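Local structure of recombination protein recR (Deinococcus radiodurans, 1VDD) at residues Gln35-Glu38 with Asp39-Leu43; Gly98-Arg101 with Gly102-Val106; Ile165-Ile168 with Ala169-Val172; Arg188-Thr191 with Gly192-Thr195. The protein probably takes part in RecBC-independent recombinational DNA repair, perhaps acting with RecF and RecO, and is a zinc-containing DNA-binding protein that assembles as a ring. One frame throughout, in Å; residues are numbered along the deposited sequence.

Contact 1 of 4, residues Gln35-Glu38 with Asp39-Leu43; sequences QPRE and DIERL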
loop_
_atom_site.group_PDB
_atom_site.type_symbol
_atom_site.label_atom_id
_atom_site.label_comp_id
_atom_site.label_asym_id
_atom_site.label_seq_id
_atom_site.Cartn_x
_atom_site.Cartn_y
_atom_site.Cartn_z
ATOM N N GLN A 35 -24.553 -9.561 -14.911
ATOM C CA GLN A 35 -24.465 -11.006 -15.071
ATOM C C GLN A 35 -25.776 -11.702 -15.421
ATOM O O GLN A 35 -26.857 -11.251 -15.058
ATOM C CB GLN A 35 -23.887 -11.642 -13.807
ATOM C CG GLN A 35 -22.517 -11.109 -13.404
ATOM C CD GLN A 35 -21.470 -11.289 -14.490
ATOM O OE1 GLN A 35 -21.202 -12.407 -14.945
ATOM N NE2 GLN A 35 -20.873 -10.182 -14.910
ATOM N N PRO A 36 -25.683 -12.819 -16.152
ATOM C CA PRO A 36 -26.857 -13.591 -16.554
ATOM C C PRO A 36 -27.472 -14.354 -15.391
ATOM O O PRO A 36 -26.768 -15.016 -14.629
ATOM C CB PRO A 36 -26.309 -14.514 -17.645
ATOM C CG PRO A 36 -24.865 -14.657 -17.296
ATOM C CD PRO A 36 -24.483 -13.276 -16.873
ATOM N N ARG A 37 -28.794 -14.255 -15.281
ATOM C CA ARG A 37 -29.560 -14.900 -14.223
ATOM C C ARG A 37 -29.073 -16.277 -13.791
ATOM O O ARG A 37 -29.226 -16.649 -12.625
ATOM C CB ARG A 37 -31.031 -14.976 -14.637
ATOM C CG ARG A 37 -31.793 -16.169 -14.088
ATOM C CD ARG A 37 -33.286 -16.022 -14.337
ATOM N NE ARG A 37 -33.847 -14.940 -13.529
ATOM C CZ ARG A 37 -33.931 -14.965 -12.201
ATOM N NH1 ARG A 37 -33.495 -16.022 -11.527
ATOM N NH2 ARG A 37 -34.440 -13.929 -11.540
ATOM N N GLU A 38 -28.486 -17.036 -14.713
ATOM C CA GLU A 38 -28.015 -18.377 -14.369
ATOM C C GLU A 38 -26.956 -18.320 -13.286
ATOM O O GLU A 38 -26.892 -19.191 -12.416
ATOM C CB GLU A 38 -27.452 -19.093 -15.598
ATOM C CG GLU A 38 -28.468 -19.336 -16.697
ATOM C CD GLU A 38 -28.880 -18.053 -17.403
ATOM O OE1 GLU A 38 -28.017 -17.450 -18.083
ATOM O OE2 GLU A 38 -30.059 -17.644 -17.277
ATOM N N ASP A 39 -26.129 -17.283 -13.338
ATOM C CA ASP A 39 -25.059 -17.102 -12.366
ATOM C C ASP A 39 -25.567 -16.666 -10.994
ATOM O O ASP A 39 -25.260 -17.287 -9.976
ATOM C CB ASP A 39 -24.055 -16.107 -12.919
ATOM C CG ASP A 39 -23.302 -16.664 -14.107
ATOM O OD1 ASP A 39 -23.752 -17.693 -14.655
ATOM O OD2 ASP A 39 -22.270 -16.078 -14.493
ATOM N N ILE A 40 -26.359 -15.608 -10.967
ATOM C CA ILE A 40 -26.915 -15.130 -9.709
ATOM C C ILE A 40 -27.512 -16.332 -8.974
ATOM O O ILE A 40 -27.233 -16.545 -7.801
ATOM C CB ILE A 40 -27.997 -14.066 -9.980
ATOM C CG1 ILE A 40 -27.479 -13.092 -11.042
ATOM C CG2 ILE A 40 -28.351 -13.326 -8.712
ATOM C CD1 ILE A 40 -26.129 -12.447 -10.718
ATOM N N GLU A 41 -28.313 -17.131 -9.674
ATOM C CA GLU A 41 -28.912 -18.309 -9.056
ATOM C C GLU A 41 -27.812 -19.237 -8.562
ATOM O O GLU A 41 -27.817 -19.650 -7.395
ATOM C CB GLU A 41 -29.782 -19.100 -10.042
ATOM C CG GLU A 41 -30.912 -18.324 -10.714
ATOM C CD GLU A 41 -31.775 -19.211 -11.626
ATOM O OE1 GLU A 41 -32.593 -18.663 -12.396
ATOM O OE2 GLU A 41 -31.643 -20.459 -11.567
ATOM N N ARG A 42 -26.860 -19.559 -9.439
ATOM C CA ARG A 42 -25.800 -20.474 -9.039
ATOM C C ARG A 42 -24.988 -19.947 -7.861
ATOM O O ARG A 42 -24.483 -20.740 -7.056
ATOM C CB ARG A 42 -24.888 -20.831 -10.222
ATOM C CG ARG A 42 -24.114 -22.147 -10.002
ATOM C CD ARG A 42 -23.436 -22.669 -11.268
ATOM N NE ARG A 42 -22.650 -21.625 -11.916
ATOM C CZ ARG A 42 -23.152 -20.741 -12.771
ATOM N NH1 ARG A 42 -24.441 -20.791 -13.092
ATOM N NH2 ARG A 42 -22.379 -19.786 -13.276
ATOM N N LEU A 43 -24.864 -18.624 -7.752
ATOM C CA LEU A 43 -24.166 -18.037 -6.615
ATOM C C LEU A 43 -25.074 -18.257 -5.387
ATOM O O LEU A 43 -24.647 -18.770 -4.355
ATOM C CB LEU A 43 -23.960 -16.532 -6.817
ATOM C CG LEU A 43 -22.744 -15.867 -6.144
ATOM C CD1 LEU A 43 -22.984 -14.364 -6.036
ATOM C CD2 LEU A 43 -22.494 -16.463 -4.757
#

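Contact 2 of 4, residues Gly98-Arg101 with Gly102-Val106; sequences GEYR and GLYHV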
loop_
_atom_site.group_PDB
_atom_site.type_symbol
_atom_site.label_atom_id
_atom_site.label_comp_id
_atom_site.label_asym_id
_atom_site.label_seq_id
_atom_site.Cartn_x
_atom_site.Cartn_y
_atom_site.Cartn_z
ATOM N N GLY A 98 2.350 -29.668 0.683
ATOM C CA GLY A 98 3.031 -30.877 0.230
ATOM C C GLY A 98 4.123 -31.467 1.117
ATOM O O GLY A 98 5.186 -31.856 0.623
ATOM N N GLU A 99 3.864 -31.559 2.417
ATOM C CA GLU A 99 4.842 -32.101 3.349
ATOM C C GLU A 99 4.212 -32.663 4.620
ATOM O O GLU A 99 4.896 -32.818 5.640
ATOM C CB GLU A 99 5.860 -31.026 3.744
ATOM C CG GLU A 99 6.957 -30.759 2.715
ATOM C CD GLU A 99 8.016 -29.803 3.240
ATOM O OE1 GLU A 99 9.037 -29.580 2.548
ATOM O OE2 GLU A 99 7.816 -29.276 4.356
ATOM N N TYR A 100 2.918 -32.962 4.579
ATOM C CA TYR A 100 2.269 -33.510 5.767
ATOM C C TYR A 100 1.061 -34.368 5.419
ATOM O O TYR A 100 0.089 -33.880 4.848
ATOM C CB TYR A 100 1.841 -32.381 6.715
ATOM C CG TYR A 100 1.110 -32.874 7.941
ATOM C CD1 TYR A 100 1.795 -33.497 8.979
ATOM C CD2 TYR A 100 -0.276 -32.768 8.038
ATOM C CE1 TYR A 100 1.116 -34.006 10.080
ATOM C CE2 TYR A 100 -0.964 -33.273 9.135
ATOM C CZ TYR A 100 -0.263 -33.891 10.150
ATOM O OH TYR A 100 -0.936 -34.413 11.228
ATOM N N ARG A 101 1.127 -35.653 5.762
ATOM C CA ARG A 101 0.018 -36.552 5.474
ATOM C C ARG A 101 -0.673 -37.102 6.730
ATOM O O ARG A 101 -1.368 -38.117 6.673
ATOM C CB ARG A 101 0.502 -37.697 4.578
ATOM C CG ARG A 101 1.635 -38.535 5.158
ATOM C CD ARG A 101 2.134 -39.534 4.119
ATOM N NE ARG A 101 3.102 -40.486 4.657
ATOM C CZ ARG A 101 2.804 -41.457 5.515
ATOM N NH1 ARG A 101 1.557 -41.612 5.937
ATOM N NH2 ARG A 101 3.752 -42.280 5.945
ATOM N N GLY A 102 -0.517 -36.407 7.853
ATOM C CA GLY A 102 -1.131 -36.867 9.087
ATOM C C GLY A 102 -2.560 -36.428 9.331
ATOM O O GLY A 102 -3.292 -36.027 8.420
ATOM N N LEU A 103 -2.972 -36.501 10.585
ATOM C CA LEU A 103 -4.328 -36.097 10.933
ATOM C C LEU A 103 -4.301 -34.663 11.446
ATOM O O LEU A 103 -3.272 -34.194 11.919
ATOM C CB LEU A 103 -4.901 -37.030 12.002
ATOM C CG LEU A 103 -4.967 -38.541 11.727
ATOM C CD1 LEU A 103 -5.809 -39.200 12.814
ATOM C CD2 LEU A 103 -5.587 -38.831 10.354
ATOM N N TYR A 104 -5.415 -33.954 11.334
ATOM C CA TYR A 104 -5.471 -32.589 11.841
ATOM C C TYR A 104 -6.483 -32.502 12.983
ATOM O O TYR A 104 -7.239 -33.427 13.213
ATOM C CB TYR A 104 -5.921 -31.614 10.752
ATOM C CG TYR A 104 -5.029 -31.541 9.549
ATOM C CD1 TYR A 104 -5.339 -32.237 8.391
ATOM C CD2 TYR A 104 -3.882 -30.747 9.558
ATOM C CE1 TYR A 104 -4.539 -32.147 7.273
ATOM C CE2 TYR A 104 -3.074 -30.651 8.455
ATOM C CZ TYR A 104 -3.404 -31.356 7.309
ATOM O OH TYR A 104 -2.590 -31.293 6.200
ATOM N N HIS A 105 -6.469 -31.391 13.704
ATOM C CA HIS A 105 -7.442 -31.136 14.762
ATOM C C HIS A 105 -7.672 -29.624 14.767
ATOM O O HIS A 105 -6.720 -28.846 14.774
ATOM C CB HIS A 105 -6.971 -31.576 16.146
ATOM C CG HIS A 105 -8.052 -31.488 17.178
ATOM N ND1 HIS A 105 -9.075 -32.409 17.263
ATOM C CD2 HIS A 105 -8.324 -30.541 18.109
ATOM C CE1 HIS A 105 -9.930 -32.034 18.198
ATOM N NE2 HIS A 105 -9.498 -30.904 18.727
ATOM N N VAL A 106 -8.932 -29.206 14.765
ATOM C CA VAL A 106 -9.229 -27.789 14.710
ATOM C C VAL A 106 -9.913 -27.149 15.924
ATOM O O VAL A 106 -11.107 -27.338 16.164
ATOM C CB VAL A 106 -10.082 -27.483 13.460
ATOM C CG1 VAL A 106 -10.304 -25.999 13.343
ATOM C CG2 VAL A 106 -9.404 -28.039 12.208
#

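Contact 3 of 4, residues Ile165-Ile168 with Ala169-Val172; sequences ISRI and AYGV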
loop_
_atom_site.group_PDB
_atom_site.type_symbol
_atom_site.label_atom_id
_atom_site.label_comp_id
_atom_site.label_asym_id
_atom_site.label_seq_id
_atom_site.Cartn_x
_atom_site.Cartn_y
_atom_site.Cartn_z
ATOM N N ILE A 165 5.046 -34.195 21.968
ATOM C CA ILE A 165 4.457 -32.914 21.623
ATOM C C ILE A 165 5.520 -32.054 20.959
ATOM O O ILE A 165 6.657 -31.981 21.425
ATOM C CB ILE A 165 3.935 -32.177 22.866
ATOM C CG1 ILE A 165 2.801 -32.978 23.504
ATOM C CG2 ILE A 165 3.442 -30.793 22.481
ATOM C CD1 ILE A 165 2.222 -32.321 24.753
ATOM N N SER A 166 5.147 -31.406 19.864
ATOM C CA SER A 166 6.067 -30.551 19.146
ATOM C C SER A 166 5.345 -29.290 18.728
ATOM O O SER A 166 4.124 -29.269 18.645
ATOM C CB SER A 166 6.610 -31.281 17.909
ATOM O OG SER A 166 5.561 -31.719 17.056
ATOM N N ARG A 167 6.117 -28.243 18.472
ATOM C CA ARG A 167 5.595 -26.949 18.039
ATOM C C ARG A 167 6.300 -26.625 16.711
ATOM O O ARG A 167 7.469 -26.994 16.522
ATOM C CB ARG A 167 5.925 -25.888 19.084
ATOM C CG ARG A 167 5.423 -24.504 18.759
ATOM C CD ARG A 167 3.935 -24.387 18.987
ATOM N NE ARG A 167 3.532 -22.990 19.116
ATOM C CZ ARG A 167 2.760 -22.347 18.248
ATOM N NH1 ARG A 167 2.291 -22.965 17.167
ATOM N NH2 ARG A 167 2.449 -21.080 18.470
ATOM N N ILE A 168 5.599 -25.960 15.790
ATOM C CA ILE A 168 6.203 -25.642 14.503
ATOM C C ILE A 168 7.320 -24.633 14.739
ATOM O O ILE A 168 7.312 -23.909 15.727
ATOM C CB ILE A 168 5.155 -25.099 13.490
ATOM C CG1 ILE A 168 4.422 -23.884 14.058
ATOM C CG2 ILE A 168 4.148 -26.174 13.172
ATOM C CD1 ILE A 168 3.372 -23.342 13.117
ATOM N N ALA A 169 8.279 -24.578 13.823
ATOM C CA ALA A 169 9.433 -23.705 13.978
ATOM C C ALA A 169 9.247 -22.199 13.815
ATOM O O ALA A 169 8.858 -21.714 12.756
ATOM C CB ALA A 169 10.561 -24.188 13.051
ATOM N N TYR A 170 9.523 -21.457 14.882
ATOM C CA TYR A 170 9.460 -20.006 14.807
ATOM C C TYR A 170 10.695 -19.731 13.980
ATOM O O TYR A 170 11.740 -20.325 14.228
ATOM C CB TYR A 170 9.624 -19.374 16.189
ATOM C CG TYR A 170 8.366 -19.390 17.021
ATOM C CD1 TYR A 170 7.616 -20.557 17.159
ATOM C CD2 TYR A 170 7.929 -18.241 17.675
ATOM C CE1 TYR A 170 6.456 -20.586 17.930
ATOM C CE2 TYR A 170 6.769 -18.255 18.455
ATOM C CZ TYR A 170 6.035 -19.433 18.576
ATOM O OH TYR A 170 4.878 -19.460 19.329
ATOM N N GLY A 171 10.602 -18.856 12.994
ATOM C CA GLY A 171 11.785 -18.618 12.190
ATOM C C GLY A 171 11.593 -17.640 11.061
ATOM O O GLY A 171 10.492 -17.151 10.827
ATOM N N VAL A 172 12.674 -17.360 10.342
ATOM C CA VAL A 172 12.589 -16.414 9.252
ATOM C C VAL A 172 11.752 -17.066 8.168
ATOM O O VAL A 172 11.832 -18.282 7.955
ATOM C CB VAL A 172 14.017 -16.053 8.739
ATOM C CG1 VAL A 172 14.857 -15.554 9.909
ATOM C CG2 VAL A 172 14.693 -17.265 8.108
#

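Contact 4 of 4, residues Arg188-Thr191 with Gly192-Thr195; sequences RALT and GRQT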
loop_
_atom_site.group_PDB
_atom_site.type_symbol
_atom_site.label_atom_id
_atom_site.label_comp_id
_atom_site.label_asym_id
_atom_site.label_seq_id
_atom_site.Cartn_x
_atom_site.Cartn_y
_atom_site.Cartn_z
ATOM N N ARG A 188 14.711 -15.894 17.337
ATOM C CA ARG A 188 14.167 -17.241 17.424
ATOM C C ARG A 188 14.780 -18.097 16.338
ATOM O O ARG A 188 15.063 -19.274 16.549
ATOM C CB ARG A 188 12.643 -17.231 17.279
ATOM C CG ARG A 188 11.903 -16.529 18.399
ATOM C CD ARG A 188 11.168 -17.508 19.315
ATOM N NE ARG A 188 10.502 -16.809 20.415
ATOM C CZ ARG A 188 9.796 -17.405 21.376
ATOM N NH1 ARG A 188 9.653 -18.726 21.383
ATOM N NH2 ARG A 188 9.238 -16.677 22.337
ATOM N N ALA A 189 14.978 -17.515 15.163
ATOM C CA ALA A 189 15.584 -18.264 14.069
ATOM C C ALA A 189 17.007 -18.612 14.458
ATOM O O ALA A 189 17.579 -19.576 13.957
ATOM C CB ALA A 189 15.601 -17.443 12.793
ATOM N N LEU A 190 17.579 -17.817 15.354
ATOM C CA LEU A 190 18.945 -18.043 15.787
ATOM C C LEU A 190 19.030 -19.088 16.896
ATOM O O LEU A 190 19.747 -20.079 16.763
ATOM C CB LEU A 190 19.561 -16.728 16.266
ATOM C CG LEU A 190 21.020 -16.499 15.877
ATOM C CD1 LEU A 190 21.544 -15.275 16.602
ATOM C CD2 LEU A 190 21.846 -17.720 16.227
ATOM N N THR A 191 18.296 -18.867 17.985
ATOM C CA THR A 191 18.316 -19.793 19.109
ATOM C C THR A 191 17.795 -21.141 18.664
ATOM O O THR A 191 18.120 -22.171 19.254
ATOM C CB THR A 191 17.434 -19.312 20.288
ATOM O OG1 THR A 191 16.075 -19.210 19.857
ATOM C CG2 THR A 191 17.905 -17.971 20.805
ATOM N N GLY A 192 16.978 -21.134 17.622
ATOM C CA GLY A 192 16.433 -22.387 17.136
ATOM C C GLY A 192 17.191 -22.918 15.940
ATOM O O GLY A 192 16.685 -23.762 15.207
ATOM N N ARG A 193 18.411 -22.427 15.745
ATOM C CA ARG A 193 19.229 -22.852 14.618
ATOM C C ARG A 193 19.420 -24.359 14.574
ATOM O O ARG A 193 19.557 -25.002 15.617
ATOM C CB ARG A 193 20.598 -22.165 14.657
ATOM C CG ARG A 193 21.445 -22.436 15.899
ATOM C CD ARG A 193 22.829 -21.817 15.725
ATOM N NE ARG A 193 23.623 -21.832 16.947
ATOM C CZ ARG A 193 23.287 -21.197 18.067
ATOM N NH1 ARG A 193 22.166 -20.499 18.124
ATOM N NH2 ARG A 193 24.083 -21.243 19.126
ATOM N N GLN A 194 19.416 -24.910 13.360
ATOM C CA GLN A 194 19.612 -26.346 13.150
ATOM C C GLN A 194 21.067 -26.584 12.748
ATOM O O GLN A 194 21.638 -25.815 11.977
ATOM C CB GLN A 194 18.727 -26.861 12.018
ATOM C CG GLN A 194 17.529 -26.004 11.703
ATOM C CD GLN A 194 17.061 -26.207 10.275
ATOM O OE1 GLN A 194 16.802 -27.341 9.849
ATOM N NE2 GLN A 194 16.953 -25.108 9.521
ATOM N N THR A 195 21.659 -27.651 13.265
ATOM C CA THR A 195 23.036 -27.986 12.941
ATOM C C THR A 195 23.021 -28.765 11.631
ATOM O O THR A 195 22.363 -29.792 11.534
ATOM C CB THR A 195 23.645 -28.868 14.028
ATOM O OG1 THR A 195 22.830 -30.033 14.186
ATOM C CG2 THR A 195 23.717 -28.120 15.362
HETATM O O HOH W 1 20.801 -21.193 20.940
#

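Contact 1 of 4, residues Gln35-Glu38 with Asp39-Leu43
Arg37 and Glu41, one helical turn apart, form a salt bridge: Arg37 NH1 donates to Glu41 OE1 at 2.9 Å. The carboxylate oxygen lies at the edge of the guanidinium, close to its plane, and is approached on its anti side. The two flat groups are turned 52° against each other, and NH1 makes a single bond, not a bidentate one. The bend in the arginine at chi3 (-69°) brings NH1 round to the glutamate, and Arg37 CG also comes up against OE1.

A second ion pair lies between Asp39 and Arg42, three residues apart. Arg42 NH2 reaches Asp39 OD1 at 2.9 Å, coming from above the carboxylate, while the oxygen stays near the guanidinium plane. Both partners have another charge to answer: Asp39 OD2 meets Arg16 of the second subunit, and Arg42 NE meets Glu13 of that chain. Lys51 of the same subunit donates to the backbone carbonyl of Gln35 and packs on Arg37 and Ile40.

These pairs decorate the first turns of helix 37-53, within the helix-hairpin-helix region of RecR. Among the backbone bonds, Asp39 N donates to Pro36 O at 2.7 Å. Two i to i+4 bonds follow: Glu41 N to Arg37 O at 3.1 Å, and Arg42 N to Glu38 O at 3.0 Å.

Apolar contact is slighter. Ile40, buried, sends CD1 back to Gln35 CB at 3.9 Å. Separately, the Pro36 ring crosses near the Asp39 carboxylate, with CG as its closest atom.

Contact 2 of 4, residues Gly98-Arg101 with Gly102-Val106
Tyr100 turns its ring edge toward the face of Tyr104 four residues on, in an offset edge-to-face pair with centroids 5.1 Å apart and planes at 61°. The edge atom Tyr100 CE2 sits over the Tyr104 ring, displaced toward its rim, and lies 3.4 Å from Tyr104 CE2. The side chains run past one another in opposite directions, and Tyr104 OH lies 3.3 Å from Tyr100 CD2.

The conformation of Tyr100 explains its place over Gly102. With chi1 at 178°, CG lies opposite the backbone N and the ring folds forward along the chain. The amide nitrogen of Gly102 stands above the centre of one ring face, 3.4 Å from Tyr100 CE2, and Tyr100 CZ is 3.3 Å from Gly102 CA. Gly102 has no side chain to collide with the Tyr100 hydroxyl. CG of Tyr104 lies opposite its carbonyl carbon (chi1 -61°), and the ring presents a face to Tyr100.

At the far end, Tyr100 OH donates to Leu103 O; the modelled 2.4 Å is very short, and the exact length is doubtful.

Leu103 and Tyr104 lie in strand 103-106 of the Toprim sheet, beside strand 81-85. The chemistry is mixed, ring packing with polar ends, consistent with aromatic edge and face meeting at the entry to the strand: buried Tyr104 has its hydroxyl bonded to Glu95, while that of Tyr100 points to the Leu103 carbonyl.

Contact 3 of 4, residues Ile165-Ile168 with Ala169-Val172
Arg167 and Tyr170 meet nearly at right angles, the guanidinium and ring planes standing 87° apart. The tyrosine presents its edge: Tyr170 CE1 lies over one face of the guanidinium, 4.0 Å from Arg167 NE, which in turn is close to the plane of the ring. The charged group therefore sits beside the ring's rim and does not stack on its pi face. From the same crossing, Arg167 NH2 comes to Tyr170 OH at 3.0 Å, a weak hydrogen bond because its N-H...O angle is only 123°.

Two torsions put the arginine there. The first carries the chain out with CG opposite the backbone N, and the bend at chi2 (76°) then swings the guanidinium across to the tyrosine. Stronger bonds fix its rotation: NH2 is held by the Gly142 carbonyl, and NH1 by the carbonyls of Leu139 and Thr141. Three backbone carbonyls thus bond this buried cation, and their partial negative charge would probably help to stabilise it. Tyr170 OH has a further, weak link to Asp148, which may add some compensating charge.

The tyrosine ring also edges onto the backbone before it, with Tyr170 CD1 3.7 Å from Ile168 O, so the oxygen lies near the ring plane and not over a face.

The setting is the exit from the last strand of the parallel Toprim sheet. Strand 164-167 is outermost within its chain, but an antiparallel strand of the third subunit pairs with it, so the sheet continues across the interface.

Contact 4 of 4, residues Arg188-Thr191 with Gly192-Thr195
Leu190 and Arg193 come together where helix 183-191 ends and the chain turns into strand 194-197, a helix C-terminus finished in part by an arginine side chain.

Backbone bonds close the helix. Gly192 N still makes an i to i+4 bond to Arg188 O, 2.9 Å long, although Gly192 is the first residue with non-helical backbone angles. Next, Arg193 N turns back to Leu190 O at 2.9 Å, three residues earlier.

A side-chain bond doubles up on that same acceptor. Arg193 NH1 donates to Leu190 O at 2.8 Å, and it does so from the face of the carbonyl opposite to that used by Arg193 N; neither donor lies in the carbonyl plane. One arginine thus grips one terminal carbonyl with its backbone and its tip. A chi1 of 60° places CG between N and the carbonyl carbon, which folds the otherwise extended chain over this oxygen, with CG itself 3.0 Å from Leu190 O. A water joins Arg193 NH1 to Thr191 O through two weak bonds.

A salt bridge reaches another chain: Arg193 NE pairs with Glu136 of the third subunit, and Gln194 and Thr195 pair with a strand there. Thr191 keeps its hydroxyl on its own helix, bonded to Gly187 O.

Van der Waals contact comes from Leu190, whose side chain is buried and also packs on Tyr100 of the third subunit. It runs beside the arginine in the same direction, with Leu190 CD2 lying 3.4 Å from Arg193 NH1.

In the fold
The four contacts follow one another along the chain. Contact 1 stands apart, its centre about 36 Å from that of contact 2 and about 53 Å from that of contact 4, and it lies at the interface with the second subunit. The others all touch the third subunit. Contacts 2 and 3, with centres about 15 Å apart, belong to the strands of one parallel sheet that are outermost within the chain. Contacts 3 and 4 touch directly, Val172 CG1 lying 3.5 Å from Ala189 CB. Across the interface, contact 4 packs on residues of contacts 2 and 3 of the third subunit. Contact 2 comes near the zinc ion, bound by Cys57, Cys60, Cys69 and Cys72: the ion is about 7 Å from the Tyr104 side chain.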